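7,8-dihydro-6-hydroxymethylpterin pyrophosphokinase-dihydropteroate synthase (Plasmodium falciparum, PDB 6JWS) probably catalyses two consecutive steps of folate biosynthesis, pyrophosphorylation of 6-hydroxymethyl-7,8-dihydropterin by ATP and condensation of the resulting diphosphate with 4-aminobenzoate to 7,8-dihydropteroate. Local coordinates at residues I33-L45 with M180-K192. The protein carries 1 engineered substitution. Numbering follows the deposited sequence.
Sequences ILETALHLVEKYL and MLVVIKYIEELMK. With CA (calcium ion), chain L; ATP (adenosine-5'-triphosphate), chain J.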
ATOM      1  N   ILE B  33      11.347 -34.985  -4.979  1.00 27.92           N
ATOM      2  CA  ILE B  33      12.613 -35.432  -5.535  1.00 28.36           C
ATOM      3  C   ILE B  33      13.743 -34.984  -4.616  1.00 27.63           C
ATOM      4  O   ILE B  33      14.577 -35.798  -4.206  1.00 28.13           O
ATOM      5  CB  ILE B  33      12.810 -34.930  -6.988  1.00 31.56           C
ATOM      6  CG1 ILE B  33      11.726 -35.416  -7.962  1.00 33.33           C
ATOM      7  CG2 ILE B  33      14.209 -35.252  -7.501  1.00 29.16           C
ATOM      8  CD1 ILE B  33      11.129 -36.766  -7.621  1.00 35.06           C
ATOM      9  N   LEU B  34      13.759 -33.687  -4.282  1.00 27.48           N
ATOM     10  CA  LEU B  34      14.900 -33.134  -3.566  1.00 27.59           C
ATOM     11  C   LEU B  34      14.926 -33.617  -2.115  1.00 26.26           C
ATOM     12  O   LEU B  34      16.002 -33.870  -1.568  1.00 24.90           O
ATOM     13  CB  LEU B  34      14.934 -31.608  -3.710  1.00 28.85           C
ATOM     14  CG  LEU B  34      15.228 -31.109  -5.127  1.00 29.80           C
ATOM     15  CD1 LEU B  34      14.822 -29.650  -5.301  1.00 29.51           C
ATOM     16  CD2 LEU B  34      16.696 -31.310  -5.482  1.00 30.06           C
ATOM     17  N   GLU B  35      13.748 -33.810  -1.513  1.00 25.45           N
ATOM     18  CA  GLU B  35      13.714 -34.319  -0.146  1.00 28.93           C
ATOM     19  C   GLU B  35      14.092 -35.808  -0.072  1.00 29.42           C
ATOM     20  O   GLU B  35      14.686 -36.251   0.910  1.00 29.28           O
ATOM     21  CB  GLU B  35      12.391 -33.981   0.550  1.00 29.34           C
ATOM     22  CG  GLU B  35      12.188 -32.486   0.744  1.00 29.04           C
ATOM     23  CD  GLU B  35      11.180 -32.001   1.776  1.00 30.44           C
ATOM     24  OE1 GLU B  35      10.159 -32.699   2.015  1.00 31.21           O
ATOM     25  OE2 GLU B  35      11.419 -30.909   2.343  1.00 30.85           O
ATOM     26  N   THR B  36      13.744 -36.582  -1.106  1.00 29.84           N
ATOM     27  CA  THR B  36      14.151 -37.981  -1.209  1.00 30.09           C
ATOM     28  C   THR B  36      15.680 -38.064  -1.213  1.00 29.77           C
ATOM     29  O   THR B  36      16.267 -38.848  -0.467  1.00 29.10           O
ATOM     30  CB  THR B  36      13.506 -38.656  -2.436  1.00 31.46           C
ATOM     31  OG1 THR B  36      12.078 -38.640  -2.322  1.00 29.52           O
ATOM     32  CG2 THR B  36      14.002 -40.066  -2.683  1.00 32.17           C
ATOM     33  N   ALA B  37      16.323 -37.220  -2.035  1.00 29.30           N
ATOM     34  CA  ALA B  37      17.777 -37.141  -2.070  1.00 27.32           C
ATOM     35  C   ALA B  37      18.333 -36.693  -0.723  1.00 27.08           C
ATOM     36  O   ALA B  37      19.367 -37.212  -0.303  1.00 29.84           O
ATOM     37  CB  ALA B  37      18.250 -36.250  -3.197  1.00 27.88           C
ATOM     38  N   LEU B  38      17.664 -35.747  -0.040  1.00 27.59           N
ATOM     39  CA  LEU B  38      18.137 -35.338   1.285  1.00 27.58           C
ATOM     40  C   LEU B  38      18.180 -36.541   2.220  1.00 27.61           C
ATOM     41  O   LEU B  38      19.157 -36.716   2.940  1.00 30.15           O
ATOM     42  CB  LEU B  38      17.249 -34.259   1.915  1.00 27.39           C
ATOM     43  CG  LEU B  38      17.440 -32.824   1.418  1.00 28.97           C
ATOM     44  CD1 LEU B  38      16.411 -31.906   2.070  1.00 29.04           C
ATOM     45  CD2 LEU B  38      18.841 -32.318   1.699  1.00 26.83           C
ATOM     46  N   HIS B  39      17.098 -37.331   2.231  1.00 28.63           N
ATOM     47  CA  HIS B  39      17.025 -38.532   3.047  1.00 30.82           C
ATOM     48  C   HIS B  39      18.168 -39.486   2.710  1.00 29.60           C
ATOM     49  O   HIS B  39      18.855 -39.957   3.607  1.00 32.80           O
ATOM     50  CB  HIS B  39      15.680 -39.238   2.861  1.00 32.56           C
ATOM     51  CG  HIS B  39      14.525 -38.484   3.418  1.00 39.18           C
ATOM     52  ND1 HIS B  39      14.479 -38.075   4.744  1.00 40.07           N
ATOM     53  CD2 HIS B  39      13.348 -38.117   2.856  1.00 39.53           C
ATOM     54  CE1 HIS B  39      13.334 -37.462   4.962  1.00 42.26           C
ATOM     55  NE2 HIS B  39      12.626 -37.465   3.815  1.00 40.94           N
ATOM     56  N   LEU B  40      18.369 -39.754   1.413  1.00 29.50           N
ATOM     57  CA  LEU B  40      19.390 -40.699   0.986  1.00 28.19           C
ATOM     58  C   LEU B  40      20.780 -40.196   1.357  1.00 28.72           C
ATOM     59  O   LEU B  40      21.642 -40.996   1.727  1.00 30.80           O
ATOM     60  CB  LEU B  40      19.229 -41.001  -0.507  1.00 28.01           C
ATOM     61  CG  LEU B  40      17.922 -41.719  -0.853  1.00 27.41           C
ATOM     62  CD1 LEU B  40      17.727 -41.838  -2.353  1.00 26.26           C
ATOM     63  CD2 LEU B  40      17.857 -43.088  -0.185  1.00 27.80           C
ATOM     64  N   VAL B  41      20.974 -38.871   1.317  1.00 28.44           N
ATOM     65  CA  VAL B  41      22.219 -38.267   1.778  1.00 29.29           C
ATOM     66  C   VAL B  41      22.400 -38.517   3.283  1.00 31.21           C
ATOM     67  O   VAL B  41      23.487 -38.898   3.715  1.00 29.58           O
ATOM     68  CB  VAL B  41      22.294 -36.765   1.410  1.00 29.88           C
ATOM     69  CG1 VAL B  41      23.446 -36.045   2.102  1.00 28.38           C
ATOM     70  CG2 VAL B  41      22.341 -36.533  -0.099  1.00 26.75           C
ATOM     71  N   GLU B  42      21.344 -38.277   4.084  1.00 33.37           N
ATOM     72  CA  GLU B  42      21.378 -38.478   5.532  1.00 36.58           C
ATOM     73  C   GLU B  42      21.690 -39.938   5.859  1.00 37.40           C
ATOM     74  O   GLU B  42      22.354 -40.212   6.856  1.00 34.94           O
ATOM     75  CB  GLU B  42      19.995 -38.273   6.164  1.00 38.77           C
ATOM     76  CG  GLU B  42      19.835 -37.056   7.055  1.00 38.52           C
ATOM     77  CD  GLU B  42      20.807 -36.782   8.193  1.00 39.14           C
ATOM     78  OE1 GLU B  42      21.322 -37.733   8.816  1.00 38.47           O
ATOM     79  OE2 GLU B  42      21.032 -35.588   8.469  1.00 40.57           O
ATOM     80  N   LYS B  43      21.136 -40.859   5.051  1.00 37.24           N
ATOM     81  CA  LYS B  43      21.241 -42.299   5.252  1.00 36.90           C
ATOM     82  C   LYS B  43      22.644 -42.805   4.907  1.00 35.28           C
ATOM     83  O   LYS B  43      23.266 -43.483   5.720  1.00 36.58           O
ATOM     84  CB  LYS B  43      20.160 -43.008   4.428  1.00 37.56           C
ATOM     85  CG  LYS B  43      20.004 -44.503   4.676  1.00 39.03           C
ATOM     86  CD  LYS B  43      18.835 -45.087   3.903  1.00 39.15           C
ATOM     87  CE  LYS B  43      18.566 -46.550   4.193  1.00 37.74           C
ATOM     88  NZ  LYS B  43      18.487 -46.824   5.646  1.00 38.19           N
ATOM     89  N   TYR B  44      23.152 -42.431   3.723  1.00 34.91           N
ATOM     90  CA  TYR B  44      24.316 -43.075   3.135  1.00 33.20           C
ATOM     91  C   TYR B  44      25.594 -42.242   3.229  1.00 33.97           C
ATOM     92  O   TYR B  44      26.664 -42.770   2.946  1.00 40.33           O
ATOM     93  CB  TYR B  44      24.043 -43.474   1.681  1.00 31.68           C
ATOM     94  CG  TYR B  44      23.011 -44.559   1.481  1.00 31.89           C
ATOM     95  CD1 TYR B  44      22.986 -45.698   2.278  1.00 32.46           C
ATOM     96  CD2 TYR B  44      22.077 -44.466   0.459  1.00 32.60           C
ATOM     97  CE1 TYR B  44      22.040 -46.695   2.083  1.00 30.88           C
ATOM     98  CE2 TYR B  44      21.129 -45.456   0.245  1.00 33.15           C
ATOM     99  CZ  TYR B  44      21.114 -46.575   1.060  1.00 33.11           C
ATOM    100  OH  TYR B  44      20.185 -47.552   0.839  1.00 38.07           O
ATOM    101  N   LEU B  45      25.517 -40.963   3.621  1.00 33.02           N
ATOM    102  CA  LEU B  45      26.698 -40.112   3.526  1.00 29.99           C
ATOM    103  C   LEU B  45      27.137 -39.537   4.868  1.00 28.18           C
ATOM    104  O   LEU B  45      28.312 -39.250   5.041  1.00 33.50           O
ATOM    105  CB  LEU B  45      26.472 -38.988   2.507  1.00 30.54           C
ATOM    106  CG  LEU B  45      26.373 -39.440   1.052  1.00 30.89           C
ATOM    107  CD1 LEU B  45      26.220 -38.231   0.129  1.00 30.72           C
ATOM    108  CD2 LEU B  45      27.608 -40.254   0.679  1.00 31.25           C
ATOM    109  N   MET B 180      33.014 -40.337  -2.342  1.00 33.76           N
ATOM    110  CA  MET B 180      31.717 -39.708  -2.139  1.00 35.73           C
ATOM    111  C   MET B 180      30.940 -39.653  -3.451  1.00 35.83           C
ATOM    112  O   MET B 180      29.747 -39.971  -3.481  1.00 37.61           O
ATOM    113  CB  MET B 180      31.821 -38.303  -1.541  1.00 37.35           C
ATOM    114  CG  MET B 180      30.452 -37.653  -1.379  1.00 37.89           C
ATOM    115  SD  MET B 180      30.435 -36.461  -0.044  1.00 38.57           S
ATOM    116  CE  MET B 180      31.230 -35.087  -0.863  1.00 40.80           C
ATOM    117  N   LEU B 181      31.620 -39.264  -4.537  1.00 34.76           N
ATOM    118  CA  LEU B 181      30.937 -39.160  -5.817  1.00 33.64           C
ATOM    119  C   LEU B 181      30.385 -40.520  -6.245  1.00 33.63           C
ATOM    120  O   LEU B 181      29.276 -40.605  -6.784  1.00 33.09           O
ATOM    121  CB  LEU B 181      31.886 -38.566  -6.857  1.00 36.99           C
ATOM    122  CG  LEU B 181      31.275 -38.346  -8.239  1.00 37.94           C
ATOM    123  CD1 LEU B 181      30.047 -37.446  -8.163  1.00 37.02           C
ATOM    124  CD2 LEU B 181      32.313 -37.762  -9.182  1.00 40.38           C
ATOM    125  N   VAL B 182      31.148 -41.589  -5.975  1.00 32.37           N
ATOM    126  CA  VAL B 182      30.697 -42.933  -6.314  1.00 33.33           C
ATOM    127  C   VAL B 182      29.376 -43.217  -5.601  1.00 32.62           C
ATOM    128  O   VAL B 182      28.395 -43.592  -6.245  1.00 31.54           O
ATOM    129  CB  VAL B 182      31.766 -44.006  -6.000  1.00 34.71           C
ATOM    130  CG1 VAL B 182      31.216 -45.418  -6.176  1.00 31.96           C
ATOM    131  CG2 VAL B 182      33.047 -43.803  -6.810  1.00 31.12           C
ATOM    132  N   VAL B 183      29.346 -43.000  -4.275  1.00 32.45           N
ATOM    133  CA  VAL B 183      28.122 -43.204  -3.507  1.00 33.73           C
ATOM    134  C   VAL B 183      27.001 -42.292  -4.012  1.00 34.82           C
ATOM    135  O   VAL B 183      25.845 -42.713  -4.073  1.00 37.84           O
ATOM    136  CB  VAL B 183      28.322 -43.062  -1.987  1.00 34.39           C
ATOM    137  CG1 VAL B 183      27.052 -43.443  -1.241  1.00 35.43           C
ATOM    138  CG2 VAL B 183      29.489 -43.893  -1.477  1.00 33.75           C
ATOM    139  N   ILE B 184      27.341 -41.050  -4.387  1.00 33.47           N
ATOM    140  CA  ILE B 184      26.342 -40.121  -4.891  1.00 33.64           C
ATOM    141  C   ILE B 184      25.754 -40.668  -6.190  1.00 37.45           C
ATOM    142  O   ILE B 184      24.539 -40.611  -6.402  1.00 40.23           O
ATOM    143  CB  ILE B 184      26.934 -38.706  -5.057  1.00 34.43           C
ATOM    144  CG1 ILE B 184      27.053 -37.981  -3.713  1.00 33.90           C
ATOM    145  CG2 ILE B 184      26.128 -37.892  -6.063  1.00 33.63           C
ATOM    146  CD1 ILE B 184      28.063 -36.859  -3.713  1.00 32.34           C
ATOM    147  N   LYS B 185      26.631 -41.196  -7.059  1.00 40.38           N
ATOM    148  CA  LYS B 185      26.211 -41.801  -8.317  1.00 41.08           C
ATOM    149  C   LYS B 185      25.279 -42.976  -8.041  1.00 39.06           C
ATOM    150  O   LYS B 185      24.300 -43.156  -8.756  1.00 38.54           O
ATOM    151  CB  LYS B 185      27.418 -42.196  -9.175  1.00 42.71           C
ATOM    152  CG  LYS B 185      28.222 -41.029  -9.732  1.00 40.90           C
ATOM    153  CD  LYS B 185      27.418 -40.146 -10.665  1.00 42.07           C
ATOM    154  CE  LYS B 185      28.114 -38.831 -10.955  1.00 42.40           C
ATOM    155  NZ  LYS B 185      27.405 -38.068 -12.005  1.00 42.53           N
ATOM    156  N   TYR B 186      25.569 -43.735  -6.977  1.00 40.72           N
ATOM    157  CA  TYR B 186      24.686 -44.805  -6.544  1.00 44.75           C
ATOM    158  C   TYR B 186      23.316 -44.229  -6.186  1.00 45.58           C
ATOM    159  O   TYR B 186      22.298 -44.664  -6.735  1.00 46.74           O
ATOM    160  CB  TYR B 186      25.318 -45.635  -5.418  1.00 51.34           C
ATOM    161  CG  TYR B 186      24.497 -46.834  -5.014  1.00 57.77           C
ATOM    162  CD1 TYR B 186      24.383 -47.935  -5.850  1.00 60.13           C
ATOM    163  CD2 TYR B 186      23.811 -46.864  -3.809  1.00 59.45           C
ATOM    164  CE1 TYR B 186      23.620 -49.038  -5.504  1.00 62.95           C
ATOM    165  CE2 TYR B 186      23.049 -47.963  -3.443  1.00 64.57           C
ATOM    166  CZ  TYR B 186      22.950 -49.052  -4.293  1.00 65.87           C
ATOM    167  OH  TYR B 186      22.195 -50.136  -3.954  1.00 69.46           O
ATOM    168  N   ILE B 187      23.312 -43.218  -5.300  1.00 43.79           N
ATOM    169  CA  ILE B 187      22.092 -42.538  -4.881  1.00 39.81           C
ATOM    170  C   ILE B 187      21.283 -42.085  -6.100  1.00 38.42           C
ATOM    171  O   ILE B 187      20.081 -42.327  -6.162  1.00 38.70           O
ATOM    172  CB  ILE B 187      22.402 -41.385  -3.896  1.00 38.23           C
ATOM    173  CG1 ILE B 187      22.811 -41.915  -2.522  1.00 34.19           C
ATOM    174  CG2 ILE B 187      21.230 -40.414  -3.785  1.00 38.26           C
ATOM    175  CD1 ILE B 187      23.530 -40.907  -1.665  1.00 32.37           C
ATOM    176  N   GLU B 188      21.939 -41.453  -7.084  1.00 38.10           N
ATOM    177  CA  GLU B 188      21.213 -40.969  -8.254  1.00 41.42           C
ATOM    178  C   GLU B 188      20.508 -42.131  -8.945  1.00 42.27           C
ATOM    179  O   GLU B 188      19.322 -42.030  -9.255  1.00 42.31           O
ATOM    180  CB  GLU B 188      22.106 -40.241  -9.267  1.00 40.89           C
ATOM    181  CG  GLU B 188      22.635 -38.909  -8.775  1.00 42.70           C
ATOM    182  CD  GLU B 188      23.421 -38.075  -9.770  1.00 45.93           C
ATOM    183  OE1 GLU B 188      23.111 -38.121 -10.976  1.00 52.46           O
ATOM    184  OE2 GLU B 188      24.333 -37.354  -9.330  1.00 53.46           O
ATOM    185  N   GLU B 189      21.260 -43.218  -9.177  1.00 45.97           N
ATOM    186  CA  GLU B 189      20.765 -44.399  -9.871  1.00 45.73           C
ATOM    187  C   GLU B 189      19.585 -44.999  -9.112  1.00 42.78           C
ATOM    188  O   GLU B 189      18.599 -45.387  -9.733  1.00 42.13           O
ATOM    189  CB  GLU B 189      21.868 -45.443 -10.069  1.00 50.26           C
ATOM    190  CG  GLU B 189      22.803 -45.154 -11.231  1.00 53.71           C
ATOM    191  CD  GLU B 189      22.165 -45.110 -12.613  1.00 63.89           C
ATOM    192  OE1 GLU B 189      21.118 -45.787 -12.817  1.00 59.51           O
ATOM    193  OE2 GLU B 189      22.723 -44.403 -13.494  1.00 62.88           O
ATOM    194  N   LEU B 190      19.682 -45.049  -7.774  1.00 44.32           N
ATOM    195  CA  LEU B 190      18.602 -45.584  -6.955  1.00 45.55           C
ATOM    196  C   LEU B 190      17.300 -44.848  -7.262  1.00 47.07           C
ATOM    197  O   LEU B 190      16.228 -45.450  -7.258  1.00 47.00           O
ATOM    198  CB  LEU B 190      18.942 -45.445  -5.470  1.00 45.71           C
ATOM    199  CG  LEU B 190      19.725 -46.585  -4.815  1.00 49.28           C
ATOM    200  CD1 LEU B 190      19.867 -46.322  -3.321  1.00 44.45           C
ATOM    201  CD2 LEU B 190      19.059 -47.938  -5.045  1.00 48.68           C
ATOM    202  N   MET B 191      17.411 -43.542  -7.534  1.00 48.83           N
ATOM    203  CA  MET B 191      16.236 -42.709  -7.739  1.00 50.60           C
ATOM    204  C   MET B 191      15.700 -42.884  -9.158  1.00 53.74           C
ATOM    205  O   MET B 191      14.656 -42.318  -9.496  1.00 48.86           O
ATOM    206  CB  MET B 191      16.524 -41.238  -7.415  1.00 45.41           C
ATOM    207  CG  MET B 191      16.608 -40.998  -5.917  1.00 46.63           C
ATOM    208  SD  MET B 191      16.930 -39.290  -5.412  1.00 43.49           S
ATOM    209  CE  MET B 191      18.703 -39.202  -5.641  1.00 48.67           C
ATOM    210  N   LYS B 192      16.426 -43.695  -9.950  1.00 60.86           N
ATOM    211  CA  LYS B 192      16.024 -44.207 -11.260  1.00 63.01           C
ATOM    212  C   LYS B 192      16.002 -43.077 -12.293  1.00 59.91           C
ATOM    213  O   LYS B 192      16.988 -42.997 -13.041  1.00 63.35           O
ATOM    214  CB  LYS B 192      14.710 -44.996 -11.197  1.00 62.51           C
ATOM    215  CG  LYS B 192      13.774 -44.809 -12.387  1.00 69.56           C
ATOM    216  CD  LYS B 192      12.678 -45.859 -12.487  1.00 69.64           C
ATOM    217  CE  LYS B 192      13.051 -47.026 -13.379  1.00 73.14           C
ATOM    218  NZ  LYS B 192      14.123 -47.864 -12.787  1.00 71.84           N
TER
HETATM  219 CA    CA L 804      22.849 -39.713   8.958  1.00 35.75          CA
HETATM  220  PG  ATP J 802      28.825 -31.400 -13.613  1.00 96.31           P
HETATM  221  O1G ATP J 802      28.027 -30.113 -13.711  1.00 95.12           O
HETATM  222  O2G ATP J 802      30.317 -31.183 -13.797  1.00 81.77           O
HETATM  223  O3G ATP J 802      28.504 -32.166 -12.345  1.00 81.21           O
HETATM  224  PB  ATP J 802      27.111 -32.336 -15.896  1.00 77.43           P
HETATM  225  O1B ATP J 802      27.522 -33.071 -17.125  1.00 82.66           O
HETATM  226  O2B ATP J 802      26.497 -30.976 -16.022  1.00 81.12           O
HETATM  227  O3B ATP J 802      28.357 -32.306 -14.883  1.00 82.61           O
HETATM  228  PA  ATP J 802      26.266 -34.616 -14.263  1.00 88.18           P
HETATM  229  O1A ATP J 802      26.303 -34.288 -12.802  1.00 87.24           O
HETATM  230  O2A ATP J 802      25.256 -35.609 -14.739  1.00 88.54           O
HETATM  231  O3A ATP J 802      26.084 -33.253 -15.086  1.00 79.63           O
HETATM  232  O5' ATP J 802      27.726 -35.073 -14.751  1.00 75.90           O
HETATM  233  C5' ATP J 802      28.809 -35.054 -13.784  1.00 66.62           C
HETATM  234  C4' ATP J 802      30.116 -35.292 -14.494  1.00 58.58           C
HETATM  235  O4' ATP J 802      31.104 -34.321 -14.056  1.00 49.98           O
HETATM  236  C3' ATP J 802      30.746 -36.666 -14.243  1.00 55.61           C
HETATM  237  O3' ATP J 802      31.399 -37.095 -15.431  1.00 58.21           O
HETATM  238  C2' ATP J 802      31.673 -36.385 -13.056  1.00 50.80           C
HETATM  239  O2' ATP J 802      32.807 -37.215 -12.965  1.00 55.43           O
HETATM  240  C1' ATP J 802      32.149 -34.971 -13.362  1.00 45.08           C
HETATM  241  N9  ATP J 802      32.488 -34.208 -12.159  1.00 38.10           N
HETATM  242  C8  ATP J 802      33.659 -33.530 -11.942  1.00 37.18           C
HETATM  243  N7  ATP J 802      33.688 -32.933 -10.773  1.00 35.78           N
HETATM  244  C5  ATP J 802      32.451 -33.214 -10.208  1.00 32.54           C
HETATM  245  C6  ATP J 802      31.867 -32.844  -8.982  1.00 29.74           C
HETATM  246  N6  ATP J 802      32.489 -32.094  -8.080  1.00 25.12           N
HETATM  247  N1  ATP J 802      30.614 -33.297  -8.720  1.00 30.50           N
HETATM  248  C2  ATP J 802      30.001 -34.060  -9.637  1.00 30.01           C
HETATM  249  N3  ATP J 802      30.454 -34.464 -10.823  1.00 32.46           N
HETATM  250  C4  ATP J 802      31.702 -34.004 -11.051  1.00 33.68           C
HETATM  251  O   HOH W   1      24.326 -39.014  10.330  1.00 27.62           O
HETATM  252  O   HOH W   2      24.252 -41.690   9.118  1.00 30.04           O
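The ring of Tyr-44 meets Ile-187 and Leu-190 of helix 180-190. Ile-187 CG1 lies at the ring edge, near its plane, 4.0 Å from Tyr-44 CD2. Leu-190 CD1 comes in obliquely, 3.9 Å from Tyr-44 CE2. One face carries CG of the preceding residue, Lys-43, offset toward the rim. The phenol OH is hydrogen-bonded to the backbone O of Glu-93, which ties down the far end of the ring.

Ile-187 is the central side chain of helix 180-190 here. Its two arms part at CB. CG2, anti to the backbone N, lies 3.9 Å from Leu-40 CB. The other arm (chi1 -73°) takes CG1 past Tyr-44 and puts CD1 against the backbone of Leu-40.

Leu-45, just past the helix end, turns its two methyls to different neighbours. CD2 slides alongside Val-183 and stops 3.8 Å from Val-183 CG1. CD1 crosses Ile-184 at about a right angle, 3.9 Å from Ile-184 CG1, and also meets Ile-187 CD1. Farther along, Leu-40 and Met-191 reach tip to tip, and Leu-40 CD1 is 3.8 Å from Met-191 CG. The Met-191 chain bends at its last torsion (chi3 -81°), which lays CE on Ala-37 CB at 3.9 Å.

No hydrogen bond links the segments. The interface is apolar and largely buried. The helices run roughly antiparallel, at 138°.

Each helix also serves a bound group, away from the interface. Glu-42 binds the calcium ion through O and OE1, with Gly-46 and Glu-99. Leu-181 and Lys-185 line the ATP pocket. Helices 30-44 and 177-190 are the two helices of the ferredoxin-like beta-alpha-beta-beta-alpha-beta fold of the HPPK domain, packed side by side on its antiparallel sheet: Leu-34 and Leu-38 touch Leu-22, and Ile-184 touches Ile-209 and Ile-211.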